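PDB 2F4I: lipoprotein from Thermotoga maritima, which is of unknown function but has an OB-fold and belongs to a family of predicted periplasmic lipoproteins. Local coordinates for residues A[110-113]-A[114-117]. Numbering follows the deposited sequence.
Sequences FGNG and IVNA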
# COMPACT_ATOMS: atom_id res chain seq x y z
N PHE A 110 -8.50 -0.16 5.92
CA PHE A 110 -8.94 -0.08 7.30
C PHE A 110 -7.71 0.23 8.15
O PHE A 110 -6.65 -0.22 7.83
CB PHE A 110 -9.49 -1.43 7.84
CG PHE A 110 -10.50 -2.15 6.95
CD1 PHE A 110 -11.86 -1.87 7.04
CD2 PHE A 110 -10.10 -3.20 6.13
CE1 PHE A 110 -12.81 -2.56 6.27
CE2 PHE A 110 -11.03 -3.90 5.33
CZ PHE A 110 -12.39 -3.58 5.41
N GLY A 111 -7.86 0.94 9.25
CA GLY A 111 -6.79 1.02 10.24
C GLY A 111 -5.53 1.80 9.85
O GLY A 111 -5.54 2.74 9.03
N ASN A 112 -4.43 1.39 10.47
CA ASN A 112 -3.24 2.22 10.58
C ASN A 112 -2.13 1.82 9.66
O ASN A 112 -1.04 2.36 9.78
CB ASN A 112 -2.74 2.24 12.03
CG ASN A 112 -3.57 3.15 12.93
OD1 ASN A 112 -4.44 3.90 12.46
ND2 ASN A 112 -3.29 3.11 14.22
N GLY A 113 -2.39 0.89 8.74
CA GLY A 113 -1.43 0.44 7.74
C GLY A 113 -0.78 1.51 6.92
O GLY A 113 0.40 1.42 6.67
N ILE A 114 -1.53 2.53 6.49
CA ILE A 114 -0.93 3.60 5.63
C ILE A 114 0.01 4.45 6.47
O ILE A 114 1.14 4.65 6.09
CB ILE A 114 -1.97 4.48 4.83
CG1 ILE A 114 -2.68 3.63 3.74
CG2 ILE A 114 -1.27 5.67 4.14
CD1 ILE A 114 -4.13 4.00 3.39
N VAL A 115 -0.45 4.92 7.63
CA VAL A 115 0.38 5.81 8.46
C VAL A 115 1.58 5.08 9.06
O VAL A 115 2.62 5.66 9.18
CB VAL A 115 -0.47 6.56 9.59
CG1 VAL A 115 -1.50 7.45 8.96
CG2 VAL A 115 -1.08 5.56 10.62
N ASN A 116 1.41 3.80 9.38
CA ASN A 116 2.49 2.98 9.94
C ASN A 116 3.52 2.53 8.91
O ASN A 116 4.73 2.57 9.19
CB ASN A 116 1.90 1.81 10.72
CG ASN A 116 1.17 2.27 11.97
OD1 ASN A 116 1.16 3.45 12.31
ND2 ASN A 116 0.61 1.33 12.70
N ALA A 117 3.08 2.17 7.71
CA ALA A 117 4.02 1.83 6.61
C ALA A 117 4.81 3.01 6.09
O ALA A 117 5.99 2.84 5.73
CB ALA A 117 3.26 1.13 5.43
O HOH W 1 -4.59 2.06 6.27
O HOH W 2 -3.52 4.46 8.10
O HOH W 3 -0.64 2.29 15.26
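N112 meets V115 and N116 at the start of helix 113-118. It holds the N-cap position, but its side chain makes no capping bond; two waters link G111 O to the first N-H groups instead. I114 N donates to water 1, which lies 3.0 Å from G111 O and probably donates to it. The I114 side chain runs into the core, against V171, I187 and L189 of the sheet and L139 of helix 129-139. At V115 the second bridge forms: V115 N donates to water 2, and water 2 donates to G111 O over 2.8 Å. The V115 side chain reaches back with one methyl. With CG1 anti to the carbonyl carbon (chi1 -63°), V115 CG2 is turned to N112 and lies 3.3 Å from N112 O. N116 makes the first helical bond, from N116 N to N112 O at 2.9 Å, and the donor lies nearly in line with the C=O (166°). Its side chain comes alongside that of N112, with N116 ND2 3.5 Å from N112 CB. Water 3 joins the two amides, accepting from N112 ND2 and N116 ND2, each at 3.0 Å. Replacing N116 by alanine is likely to take away one of the two amide donors to water 3, leaving the N112 amide freer to turn, and to cost Y73 OH its weak bond with N116 ND2. A117 N then bonds to G113 O at 3.0 Å, from above the carbonyl plane, and the A117 side chain packs on V171 of strand 165-174. The chemistry is that of a helix start whose first N-H groups are met by water: the loop carbonyl G111 O serves V115 N through water 2 and probably I114 N through water 1, and the carbonyls of N112 and G113 take the next two directly.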